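Aldehyde dehydrogenase (Burkholderia thailandensis, PDB 5J6B) probably oxidises aldehydes to carboxylic acids, as its family does, with NADP as the likely electron acceptor, and binds NADPH in a tetrameric assembly. Local coordinates at residues 68-73 with 123-128; 74-79 with 204-209; 281-286 with 442-447; 95-100 with 324-329. All coordinates share one frame; numbering follows the deposited sequence.

Contact 1. Residues 68-73 with 123-128; sequences LPAFRR and ESVRIE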
loop_
_atom_site.group_PDB
_atom_site.type_symbol
_atom_site.label_atom_id
_atom_site.label_comp_id
_atom_site.label_asym_id
_atom_site.label_seq_id
_atom_site.Cartn_x
_atom_site.Cartn_y
_atom_site.Cartn_z
ATOM N N LEU A 68 -19.547 5.930 15.559
ATOM C CA LEU A 68 -19.933 6.631 14.338
ATOM C C LEU A 68 -19.317 5.933 13.132
ATOM O O LEU A 68 -18.097 5.742 13.097
ATOM C CB LEU A 68 -19.472 8.083 14.363
ATOM C CG LEU A 68 -20.160 9.033 15.326
ATOM C CD1 LEU A 68 -19.624 10.434 15.094
ATOM C CD2 LEU A 68 -21.668 8.971 15.122
ATOM N N PRO A 69 -20.107 5.564 12.127
ATOM C CA PRO A 69 -19.526 5.041 10.881
ATOM C C PRO A 69 -18.745 6.115 10.137
ATOM O O PRO A 69 -18.937 7.318 10.340
ATOM C CB PRO A 69 -20.746 4.589 10.067
ATOM C CG PRO A 69 -21.904 4.656 10.994
ATOM C CD PRO A 69 -21.570 5.658 12.058
ATOM N N ALA A 70 -17.861 5.654 9.237
ATOM C CA ALA A 70 -16.956 6.561 8.535
ATOM C C ALA A 70 -17.711 7.682 7.825
ATOM O O ALA A 70 -17.300 8.847 7.897
ATOM C CB ALA A 70 -16.090 5.794 7.526
ATOM N N PHE A 71 -18.815 7.355 7.133
ATOM C CA PHE A 71 -19.522 8.390 6.375
ATOM C C PHE A 71 -20.089 9.474 7.291
ATOM O O PHE A 71 -20.254 10.622 6.859
ATOM C CB PHE A 71 -20.632 7.778 5.496
ATOM C CG PHE A 71 -21.787 7.187 6.270
ATOM C CD1 PHE A 71 -22.878 7.973 6.630
ATOM C CD2 PHE A 71 -21.805 5.837 6.601
ATOM C CE1 PHE A 71 -23.943 7.435 7.345
ATOM C CE2 PHE A 71 -22.875 5.288 7.319
ATOM C CZ PHE A 71 -23.941 6.091 7.686
ATOM N N ARG A 72 -20.395 9.142 8.548
ATOM C CA ARG A 72 -20.857 10.181 9.471
ATOM C C ARG A 72 -19.724 11.136 9.830
ATOM O O ARG A 72 -19.923 12.356 9.927
ATOM C CB ARG A 72 -21.446 9.547 10.734
ATOM C CG ARG A 72 -22.763 8.793 10.495
ATOM C CD ARG A 72 -23.955 9.750 10.408
ATOM N NE ARG A 72 -24.168 10.444 11.676
ATOM C CZ ARG A 72 -24.793 9.912 12.727
ATOM N NH1 ARG A 72 -25.276 8.675 12.662
ATOM N NH2 ARG A 72 -24.930 10.618 13.847
ATOM N N ARG A 73 -18.522 10.601 10.026
ATOM C CA ARG A 73 -17.389 11.470 10.313
ATOM C C ARG A 73 -17.062 12.345 9.115
ATOM O O ARG A 73 -16.698 13.517 9.273
ATOM C CB ARG A 73 -16.192 10.626 10.734
ATOM C CG ARG A 73 -16.483 9.806 11.982
ATOM C CD ARG A 73 -15.191 9.375 12.647
ATOM N NE ARG A 73 -14.767 8.046 12.246
ATOM C CZ ARG A 73 -14.943 6.957 12.987
ATOM N NH1 ARG A 73 -15.548 7.036 14.168
ATOM N NH2 ARG A 73 -14.513 5.785 12.543
ATOM N N GLU A 123 -10.068 11.507 3.667
ATOM C CA GLU A 123 -9.354 10.404 4.309
ATOM C C GLU A 123 -10.219 9.672 5.330
ATOM O O GLU A 123 -9.935 8.513 5.651
ATOM C CB GLU A 123 -8.080 10.927 4.980
ATOM C CG GLU A 123 -7.013 11.427 3.996
ATOM C CD GLU A 123 -6.474 10.327 3.103
ATOM O OE1 GLU A 123 -6.635 9.135 3.446
ATOM O OE2 GLU A 123 -5.876 10.661 2.061
ATOM N N SER A 124 -11.275 10.320 5.832
ATOM C CA SER A 124 -12.090 9.717 6.876
ATOM C C SER A 124 -12.758 8.431 6.416
ATOM O O SER A 124 -13.102 7.593 7.257
ATOM C CB SER A 124 -13.155 10.710 7.361
ATOM O OG SER A 124 -14.132 10.939 6.355
ATOM N N VAL A 125 -12.947 8.247 5.107
ATOM C CA VAL A 125 -13.591 7.042 4.600
ATOM C C VAL A 125 -12.590 6.068 3.984
ATOM O O VAL A 125 -13.001 5.103 3.334
ATOM C CB VAL A 125 -14.709 7.381 3.598
ATOM C CG1 VAL A 125 -15.940 7.957 4.320
ATOM C CG2 VAL A 125 -14.203 8.346 2.525
ATOM N N ARG A 126 -11.287 6.294 4.162
ATOM C CA ARG A 126 -10.299 5.348 3.631
ATOM C C ARG A 126 -9.174 5.099 4.629
ATOM O O ARG A 126 -8.007 4.937 4.254
ATOM C CB ARG A 126 -9.738 5.808 2.278
ATOM C CG ARG A 126 -9.703 7.296 2.068
ATOM C CD ARG A 126 -9.107 7.705 0.708
ATOM N NE ARG A 126 -9.918 7.350 -0.463
ATOM C CZ ARG A 126 -11.099 7.878 -0.782
ATOM N NH1 ARG A 126 -11.683 8.800 -0.013
ATOM N NH2 ARG A 126 -11.716 7.466 -1.881
ATOM N N ILE A 127 -9.508 5.017 5.917
ATOM C CA ILE A 127 -8.473 4.745 6.914
ATOM C C ILE A 127 -7.953 3.323 6.740
ATOM O O ILE A 127 -8.724 2.356 6.707
ATOM C CB ILE A 127 -9.006 4.990 8.329
ATOM C CG1 ILE A 127 -9.224 6.499 8.514
ATOM C CG2 ILE A 127 -8.042 4.404 9.366
ATOM C CD1 ILE A 127 -9.542 6.926 9.924
ATOM N N GLU A 128 -6.635 3.191 6.618
ATOM C CA GLU A 128 -6.060 1.940 6.144
ATOM C C GLU A 128 -6.194 0.830 7.177
ATOM O O GLU A 128 -5.966 1.037 8.371
ATOM C CB GLU A 128 -4.586 2.132 5.785
HETATM O O HOH W 1 -13.318 7.216 9.984
#

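Contact 2. Residues 74-79 with 204-209; sequences QAILEH and TDLPKG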
loop_
_atom_site.group_PDB
_atom_site.type_symbol
_atom_site.label_atom_id
_atom_site.label_comp_id
_atom_site.label_asym_id
_atom_site.label_seq_id
_atom_site.Cartn_x
_atom_site.Cartn_y
_atom_site.Cartn_z
ATOM N N GLN A 74 -17.217 11.802 7.905
ATOM C CA GLN A 74 -17.033 12.609 6.704
ATOM C C GLN A 74 -18.030 13.761 6.654
ATOM O O GLN A 74 -17.665 14.897 6.312
ATOM C CB GLN A 74 -17.169 11.724 5.465
ATOM C CG GLN A 74 -16.943 12.452 4.149
ATOM C CD GLN A 74 -17.073 11.524 2.957
ATOM O OE1 GLN A 74 -18.041 10.779 2.842
ATOM N NE2 GLN A 74 -16.075 11.544 2.079
ATOM N N ALA A 75 -19.300 13.485 6.967
ATOM C CA ALA A 75 -20.311 14.538 6.902
ATOM C C ALA A 75 -20.028 15.629 7.926
ATOM O O ALA A 75 -20.264 16.813 7.658
ATOM C CB ALA A 75 -21.704 13.952 7.113
ATOM N N ILE A 76 -19.523 15.248 9.101
ATOM C CA ILE A 76 -19.115 16.231 10.101
ATOM C C ILE A 76 -18.007 17.117 9.544
ATOM O O ILE A 76 -18.062 18.350 9.642
ATOM C CB ILE A 76 -18.693 15.518 11.397
ATOM C CG1 ILE A 76 -19.922 14.862 12.043
ATOM C CG2 ILE A 76 -17.955 16.471 12.354
ATOM C CD1 ILE A 76 -19.595 13.902 13.173
ATOM N N LEU A 77 -16.994 16.498 8.922
ATOM C CA LEU A 77 -15.901 17.274 8.348
ATOM C C LEU A 77 -16.389 18.159 7.198
ATOM O O LEU A 77 -15.976 19.323 7.082
ATOM C CB LEU A 77 -14.780 16.325 7.898
ATOM C CG LEU A 77 -13.943 15.823 9.081
ATOM C CD1 LEU A 77 -13.197 14.509 8.777
ATOM C CD2 LEU A 77 -12.942 16.905 9.495
ATOM N N GLU A 78 -17.284 17.635 6.353
ATOM C CA GLU A 78 -17.806 18.435 5.251
ATOM C C GLU A 78 -18.608 19.628 5.760
ATOM O O GLU A 78 -18.563 20.704 5.164
ATOM C CB GLU A 78 -18.642 17.560 4.319
ATOM C CG GLU A 78 -17.748 16.653 3.467
ATOM C CD GLU A 78 -18.524 15.632 2.678
ATOM O OE1 GLU A 78 -19.741 15.483 2.936
ATOM O OE2 GLU A 78 -17.914 14.973 1.810
ATOM N N HIS A 79 -19.337 19.459 6.865
ATOM C CA HIS A 79 -20.044 20.596 7.449
ATOM C C HIS A 79 -19.077 21.718 7.814
ATOM O O HIS A 79 -19.362 22.897 7.572
ATOM C CB HIS A 79 -20.828 20.165 8.688
ATOM C CG HIS A 79 -21.577 21.291 9.332
ATOM N ND1 HIS A 79 -22.801 21.717 8.871
ATOM C CD2 HIS A 79 -21.261 22.103 10.369
ATOM C CE1 HIS A 79 -23.223 22.728 9.610
ATOM N NE2 HIS A 79 -22.308 22.984 10.527
ATOM N N THR A 204 -22.389 20.385 14.724
ATOM C CA THR A 204 -22.433 19.041 14.169
ATOM C C THR A 204 -23.005 18.055 15.184
ATOM O O THR A 204 -23.132 18.352 16.368
ATOM C CB THR A 204 -21.037 18.606 13.752
ATOM O OG1 THR A 204 -20.230 18.386 14.922
ATOM C CG2 THR A 204 -20.381 19.678 12.897
ATOM N N ASP A 205 -23.326 16.845 14.715
ATOM C CA ASP A 205 -23.849 15.813 15.605
ATOM C C ASP A 205 -22.742 14.932 16.197
ATOM O O ASP A 205 -22.954 13.735 16.434
ATOM C CB ASP A 205 -24.918 14.973 14.890
ATOM C CG ASP A 205 -24.391 14.267 13.642
ATOM O OD1 ASP A 205 -23.267 14.581 13.192
ATOM O OD2 ASP A 205 -25.116 13.402 13.100
ATOM N N LEU A 206 -21.573 15.504 16.458
ATOM C CA LEU A 206 -20.566 14.811 17.249
ATOM C C LEU A 206 -21.123 14.465 18.630
ATOM O O LEU A 206 -21.859 15.261 19.218
ATOM C CB LEU A 206 -19.327 15.687 17.410
ATOM C CG LEU A 206 -18.308 15.731 16.274
ATOM C CD1 LEU A 206 -17.362 16.898 16.498
ATOM C CD2 LEU A 206 -17.537 14.411 16.171
ATOM N N PRO A 207 -20.781 13.306 19.190
ATOM C CA PRO A 207 -21.254 12.990 20.542
ATOM C C PRO A 207 -20.697 13.986 21.547
ATOM O O PRO A 207 -19.601 14.526 21.379
ATOM C CB PRO A 207 -20.709 11.577 20.795
ATOM C CG PRO A 207 -20.309 11.055 19.455
ATOM C CD PRO A 207 -19.925 12.245 18.637
ATOM N N LYS A 208 -21.472 14.238 22.600
ATOM C CA LYS A 208 -21.052 15.192 23.617
ATOM C C LYS A 208 -19.772 14.720 24.287
ATOM O O LYS A 208 -19.654 13.557 24.679
ATOM C CB LYS A 208 -22.148 15.387 24.659
ATOM C CG LYS A 208 -23.265 16.279 24.186
ATOM C CD LYS A 208 -22.731 17.576 23.578
ATOM C CE LYS A 208 -23.861 18.511 23.140
ATOM N NZ LYS A 208 -24.558 18.070 21.900
ATOM N N GLY A 209 -18.809 15.634 24.419
ATOM C CA GLY A 209 -17.505 15.302 24.936
ATOM C C GLY A 209 -16.465 15.013 23.875
ATOM O O GLY A 209 -15.292 14.845 24.221
#

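Contact 3. Residues 281-286 with 442-447; sequences LAFGAY and NDVPSF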
loop_
_atom_site.group_PDB
_atom_site.type_symbol
_atom_site.label_atom_id
_atom_site.label_comp_id
_atom_site.label_asym_id
_atom_site.label_seq_id
_atom_site.Cartn_x
_atom_site.Cartn_y
_atom_site.Cartn_z
ATOM N N LEU A 281 12.415 33.382 -2.746
ATOM C CA LEU A 281 13.219 33.670 -1.563
ATOM C C LEU A 281 12.585 34.781 -0.734
ATOM O O LEU A 281 12.452 34.667 0.489
ATOM C CB LEU A 281 14.643 34.064 -1.966
ATOM C CG LEU A 281 15.548 32.995 -2.577
ATOM C CD1 LEU A 281 16.855 33.648 -3.060
ATOM C CD2 LEU A 281 15.828 31.882 -1.558
ATOM N N ALA A 282 12.188 35.870 -1.392
ATOM C CA ALA A 282 11.553 36.966 -0.669
ATOM C C ALA A 282 10.271 36.501 0.002
ATOM O O ALA A 282 10.013 36.841 1.166
ATOM C CB ALA A 282 11.298 38.133 -1.620
ATOM N N PHE A 283 9.462 35.702 -0.705
ATOM C CA PHE A 283 8.258 35.152 -0.086
ATOM C C PHE A 283 8.614 34.297 1.132
ATOM O O PHE A 283 8.074 34.496 2.230
ATOM C CB PHE A 283 7.464 34.333 -1.103
ATOM C CG PHE A 283 6.448 33.422 -0.477
ATOM C CD1 PHE A 283 5.206 33.905 -0.105
ATOM C CD2 PHE A 283 6.739 32.075 -0.256
ATOM C CE1 PHE A 283 4.269 33.074 0.484
ATOM C CE2 PHE A 283 5.811 31.236 0.334
ATOM C CZ PHE A 283 4.568 31.744 0.703
ATOM N N GLY A 284 9.535 33.346 0.960
ATOM C CA GLY A 284 9.874 32.459 2.063
ATOM C C GLY A 284 10.482 33.188 3.250
ATOM O O GLY A 284 10.225 32.833 4.406
ATOM N N ALA A 285 11.285 34.221 2.986
ATOM C CA ALA A 285 11.981 34.912 4.071
ATOM C C ALA A 285 11.062 35.845 4.844
ATOM O O ALA A 285 11.214 36.004 6.065
ATOM C CB ALA A 285 13.152 35.722 3.517
ATOM N N TYR A 286 10.124 36.495 4.151
ATOM C CA TYR A 286 9.426 37.634 4.724
ATOM C C TYR A 286 7.916 37.472 4.835
ATOM O O TYR A 286 7.282 38.323 5.471
ATOM C CB TYR A 286 9.745 38.900 3.918
ATOM C CG TYR A 286 11.236 39.115 3.764
ATOM C CD1 TYR A 286 12.067 39.219 4.885
ATOM C CD2 TYR A 286 11.821 39.169 2.507
ATOM C CE1 TYR A 286 13.434 39.403 4.748
ATOM C CE2 TYR A 286 13.174 39.361 2.357
ATOM C CZ TYR A 286 13.979 39.482 3.479
ATOM O OH TYR A 286 15.330 39.657 3.313
ATOM N N ASN A 442 13.470 23.350 -6.356
ATOM C CA ASN A 442 13.019 24.450 -7.209
ATOM C C ASN A 442 11.863 25.232 -6.604
ATOM O O ASN A 442 11.077 25.851 -7.321
ATOM C CB ASN A 442 12.698 23.959 -8.616
ATOM C CG ASN A 442 13.972 23.686 -9.390
ATOM O OD1 ASN A 442 14.905 24.486 -9.322
ATOM N ND2 ASN A 442 14.035 22.569 -10.093
ATOM N N ASP A 443 11.782 25.209 -5.280
ATOM C CA ASP A 443 11.026 26.173 -4.494
ATOM C C ASP A 443 11.697 26.245 -3.126
ATOM O O ASP A 443 12.575 25.438 -2.801
ATOM C CB ASP A 443 9.546 25.788 -4.397
ATOM C CG ASP A 443 8.641 26.978 -4.041
ATOM O OD1 ASP A 443 9.131 28.130 -3.920
ATOM O OD2 ASP A 443 7.423 26.748 -3.898
ATOM N N VAL A 444 11.289 27.229 -2.329
ATOM C CA VAL A 444 11.872 27.468 -1.010
ATOM C C VAL A 444 11.429 26.388 -0.026
ATOM O O VAL A 444 10.407 25.722 -0.251
ATOM C CB VAL A 444 11.487 28.860 -0.482
ATOM C CG1 VAL A 444 12.283 29.939 -1.208
ATOM C CG2 VAL A 444 9.980 29.067 -0.629
ATOM N N PRO A 445 12.145 26.204 1.093
ATOM C CA PRO A 445 11.675 25.260 2.117
ATOM C C PRO A 445 10.368 25.685 2.770
ATOM O O PRO A 445 9.772 24.881 3.498
ATOM C CB PRO A 445 12.824 25.254 3.142
ATOM C CG PRO A 445 13.446 26.628 2.991
ATOM C CD PRO A 445 13.393 26.881 1.500
ATOM N N SER A 446 9.912 26.918 2.536
ATOM C CA SER A 446 8.670 27.418 3.112
ATOM C C SER A 446 7.422 26.848 2.442
ATOM O O SER A 446 6.316 27.203 2.859
ATOM C CB SER A 446 8.653 28.947 3.036
ATOM O OG SER A 446 9.934 29.464 3.379
ATOM N N PHE A 447 7.555 25.977 1.442
ATOM C CA PHE A 447 6.387 25.407 0.772
ATOM C C PHE A 447 5.804 24.240 1.559
ATOM O O PHE A 447 6.531 23.351 2.017
ATOM C CB PHE A 447 6.743 24.912 -0.634
ATOM C CG PHE A 447 5.607 24.180 -1.299
ATOM C CD1 PHE A 447 4.594 24.888 -1.928
ATOM C CD2 PHE A 447 5.523 22.796 -1.243
ATOM C CE1 PHE A 447 3.515 24.216 -2.505
ATOM C CE2 PHE A 447 4.467 22.124 -1.832
ATOM C CZ PHE A 447 3.454 22.841 -2.455
#

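Contact 4. Residues 95-100 with 324-329; sequences LCIEAG and DPKDPA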
loop_
_atom_site.group_PDB
_atom_site.type_symbol
_atom_site.label_atom_id
_atom_site.label_comp_id
_atom_site.label_asym_id
_atom_site.label_seq_id
_atom_site.Cartn_x
_atom_site.Cartn_y
_atom_site.Cartn_z
ATOM N N LEU A 95 -8.202 36.664 12.091
ATOM C CA LEU A 95 -6.802 36.268 12.032
ATOM C C LEU A 95 -5.900 37.486 11.857
ATOM O O LEU A 95 -4.879 37.629 12.539
ATOM C CB LEU A 95 -6.631 35.271 10.889
ATOM C CG LEU A 95 -5.265 34.713 10.550
ATOM C CD1 LEU A 95 -4.623 34.177 11.816
ATOM C CD2 LEU A 95 -5.459 33.608 9.521
ATOM N N CYS A 96 -6.284 38.389 10.952
ATOM C CA CYS A 96 -5.523 39.610 10.720
ATOM C C CYS A 96 -5.306 40.386 12.020
ATOM O O CYS A 96 -4.179 40.793 12.338
ATOM C CB CYS A 96 -6.258 40.457 9.674
ATOM S SG CYS A 96 -5.412 41.947 9.164
ATOM N N ILE A 97 -6.373 40.550 12.811
ATOM C CA ILE A 97 -6.287 41.304 14.066
ATOM C C ILE A 97 -5.432 40.563 15.097
ATOM O O ILE A 97 -4.436 41.093 15.604
ATOM C CB ILE A 97 -7.698 41.581 14.614
ATOM C CG1 ILE A 97 -8.479 42.466 13.625
ATOM C CG2 ILE A 97 -7.621 42.205 16.010
ATOM C CD1 ILE A 97 -9.942 42.665 13.976
ATOM N N GLU A 98 -5.813 39.331 15.433
ATOM C CA GLU A 98 -5.223 38.691 16.606
ATOM C C GLU A 98 -3.793 38.229 16.358
ATOM O O GLU A 98 -3.018 38.111 17.312
ATOM C CB GLU A 98 -6.087 37.515 17.072
ATOM C CG GLU A 98 -6.102 36.300 16.150
ATOM C CD GLU A 98 -6.998 35.190 16.695
ATOM O OE1 GLU A 98 -7.203 35.152 17.931
ATOM O OE2 GLU A 98 -7.506 34.368 15.900
ATOM N N ALA A 99 -3.423 37.947 15.108
ATOM C CA ALA A 99 -2.047 37.574 14.808
ATOM C C ALA A 99 -1.262 38.692 14.128
ATOM O O ALA A 99 -0.072 38.512 13.860
ATOM C CB ALA A 99 -2.011 36.301 13.943
ATOM N N GLY A 100 -1.881 39.843 13.856
ATOM C CA GLY A 100 -1.193 40.876 13.088
ATOM C C GLY A 100 -0.755 40.404 11.717
ATOM O O GLY A 100 0.226 40.918 11.162
ATOM N N ASP A 324 0.376 48.523 8.308
ATOM C CA ASP A 324 -0.836 47.963 8.895
ATOM C C ASP A 324 -1.218 46.688 8.147
ATOM O O ASP A 324 -1.421 46.736 6.927
ATOM C CB ASP A 324 -1.969 48.996 8.834
ATOM C CG ASP A 324 -3.170 48.631 9.714
ATOM O OD1 ASP A 324 -3.379 47.428 9.973
ATOM O OD2 ASP A 324 -3.923 49.552 10.131
ATOM N N PRO A 325 -1.315 45.541 8.826
ATOM C CA PRO A 325 -1.724 44.305 8.134
ATOM C C PRO A 325 -3.144 44.353 7.580
ATOM O O PRO A 325 -3.479 43.555 6.694
ATOM C CB PRO A 325 -1.578 43.231 9.219
ATOM C CG PRO A 325 -1.756 43.972 10.501
ATOM C CD PRO A 325 -1.144 45.341 10.278
ATOM N N LYS A 326 -3.981 45.271 8.047
ATOM C CA LYS A 326 -5.291 45.445 7.430
ATOM C C LYS A 326 -5.191 46.066 6.040
ATOM O O LYS A 326 -6.129 45.941 5.248
ATOM C CB LYS A 326 -6.179 46.299 8.337
ATOM C CG LYS A 326 -6.335 45.711 9.736
ATOM C CD LYS A 326 -7.102 46.668 10.656
ATOM C CE LYS A 326 -7.030 46.191 12.106
ATOM N NZ LYS A 326 -5.623 46.213 12.625
ATOM N N ASP A 327 -4.084 46.732 5.733
ATOM C CA ASP A 327 -3.884 47.313 4.412
ATOM C C ASP A 327 -3.467 46.203 3.448
ATOM O O ASP A 327 -2.448 45.547 3.687
ATOM C CB ASP A 327 -2.826 48.420 4.499
ATOM C CG ASP A 327 -2.549 49.108 3.162
ATOM O OD1 ASP A 327 -3.109 48.703 2.126
ATOM O OD2 ASP A 327 -1.750 50.069 3.151
ATOM N N PRO A 328 -4.234 45.934 2.382
ATOM C CA PRO A 328 -3.874 44.819 1.480
ATOM C C PRO A 328 -2.529 45.005 0.811
ATOM O O PRO A 328 -1.918 44.014 0.382
ATOM C CB PRO A 328 -5.010 44.808 0.444
ATOM C CG PRO A 328 -6.116 45.635 1.047
ATOM C CD PRO A 328 -5.456 46.635 1.950
ATOM N N ALA A 329 -2.039 46.241 0.731
ATOM C CA ALA A 329 -0.712 46.488 0.191
ATOM C C ALA A 329 0.389 46.020 1.134
ATOM O O ALA A 329 1.526 45.822 0.690
ATOM C CB ALA A 329 -0.553 47.976 -0.114
#

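Contact 1. Residues 68-73 with 123-128
Ala70, in the first turn of helix 70-86, turns its methyl onto the beta turn that follows helix 103-123: CB lies 3.5 Å from Ser124 O and 3.9 Å from Val125 CG1. Val125 carries the apolar side of this meeting. From its CB one branch, CG1, stands beside the backbone N (chi1 -73°) and touches both Ala70 CB and Ala70 O, 3.9 Å from each; the other branch, CG2, leans toward Gln74, one turn further along the same helix. Ser124 turns toward the helix, but its hydroxyl is hydrogen-bonded back to Ala121 O of the preceding helix, and OG also packs against Gln74. The polar link across the interface is made by Arg73 through a water. The water accepts from Arg73 NE at 2.8 Å, at the edge and in the plane of the guanidinium group, and donates to Ser124 O, also at 2.8 Å. Leu68 O lies above one guanidinium face, toward its rim, without a hydrogen bond. The assembly closes over the turn: Val125 O is hydrogen-bonded to Asn133 ND2 of the second subunit, and Arg126 of the third subunit forms a salt bridge with Glu123. Ser124 O thus has a water on it and a methyl against it, so the two segments are joined by small-residue packing and one bridging water, with no direct hydrogen bond between them.

Contact 2. Residues 74-79 with 204-209
Ile76 and Thr204 bring the backbones to within 6.0 Å, CA to CA, where helix 70-86 runs past an irregular loop, with no hydrogen bond between residues 74-79 and 204-209. Ile76 does most of the packing, its outer carbons spreading over Thr204, Asp205 and Leu206. CD1 reaches furthest, to Leu206 CD2 at 3.7 Å. CG1, lying beside the backbone N (chi1 -68°), has Asp205 OD1 against it at 3.5 Å, an oxygen that CD1 touches too. CG2 faces Thr204 OG1 at 3.9 Å, the two side chains crossing at about a right angle, and also nears Leu206 CG. One turn later, His79 swings its ring out with CG opposite the backbone N (chi1 -180°), which brings CD2 obliquely to Thr204 CG2 at 3.6 Å. The polar tips around this apolar seam are engaged elsewhere: His79 NE2 bonds to Glu203 OE1, Thr204 OG1 to Leu201 O, and Asp205 OD2 forms a salt bridge with Arg72 NH2. Asp205 therefore lays one carboxylate oxygen on the isoleucine and turns the other to an arginine of the same helix. The loop leads from helix 192-202 into strand 211-213, an edge strand, within this chain, of the Rossmann-like coenzyme-binding sheet of the aldehyde dehydrogenase fold; Leu206 also packs on Leu176 and Leu65, so the contact lies between helix 70-86 and helices 48-66 and 164-178.

Contact 3. Residues 281-286 with 442-447
Ser446 OG is hydrogen-bonded to Ile294 O and at the same time rests on the helix, 3.3 Å from Gly284 CA. It belongs to a type I beta turn, Val444 to Phe447, which follows strand 438-441 in the sheet of the catalytic domain of the aldehyde dehydrogenase fold. Because Gly284 has no side chain, the turn settles directly on the backbone of helix 274-286, and Ser446 CB lies 3.8 Å from Gly284 CA. Val444 supplies the apolar part of the joint. Its CG1, beside its own backbone N (chi1 -75°), lies 3.8 Å from Leu281 N and meets Leu281 CD2 at 4.1 Å. Before the turn, Asp443 OD1 receives a weak bond from Val444 N (147°) and is paired with Arg280 NE, while OD2 is hydrogen-bonded to Tyr143 OH of the fourth subunit, linking this loop to the tetramer. The Ser446 side chain is about 10 Å from the bound NADPH. Val444's other methyl, CG2, approaches the Phe283 ring at its edge and near its plane, 4.4 Å from CD2.

Contact 4. Residues 95-100 with 324-329
Cys96 and Pro325 make the tight half of this contact, at the C-terminal end of helix 88-99, where a helix of the coenzyme-binding domain meets a loop following helix 303-319, probably of the catalytic domain. With its sulfur opposite the backbone N (chi1 -176°), Cys96 projects into the type I beta turn Asp324 to Asp327: SG lies 3.5 Å from Pro325 O and 3.9 Å from Lys326 CG. Alongside, the proline ring packs on the carbonyl end of Gly100, the residue that leaves the helix with positive phi; Pro325 CB is 3.5 Å from Gly100 O and CG 3.7 Å from it. The side toward Lys326 and Ile97 is looser. There the exposed Lys326 extends past Ile97, and its CE comes only to 4.3 Å from Ile97 CG1. A bend at the last torsion (chi4 64°) turns NZ off this line; its salt bridge is with Asp33, and a long second one joins it to Asp324 OD1. The same oxygen takes Lys326 N at 3.0 Å (162°), approached from above the carboxylate plane, which makes an Asx turn. Further backbone hydrogen bonds tie Pro325 to Ile103 and Ile97 to Lys34. Across the segments the chemistry is sulfur and proline ring against carbonyl oxygens and lysine methylenes against side chains, packing without a hydrogen bond, while the lysine's charge is met by Asp33.

Contacts 1 and 2 adjoin on helix 70-86, which supplies one segment to each. Contacts 3 and 4 stand apart from both, with centres 31 Å or more away, and from each other by 21 Å between centres. Contacts 1, 3 and 4 are mostly buried, contact 2 only partly. None has a direct hydrogen bond between its segments; contact 1 alone adds a bridging water. Other subunits reach contacts 1, 2 (at Gln74) and 3, whereas no other chain touches the segments of contact 4. Contact 2 centres on one isoleucine; contacts 3 and 4 bring side chains onto glycine backbone, and contact 1 sets an alanine methyl against a turn.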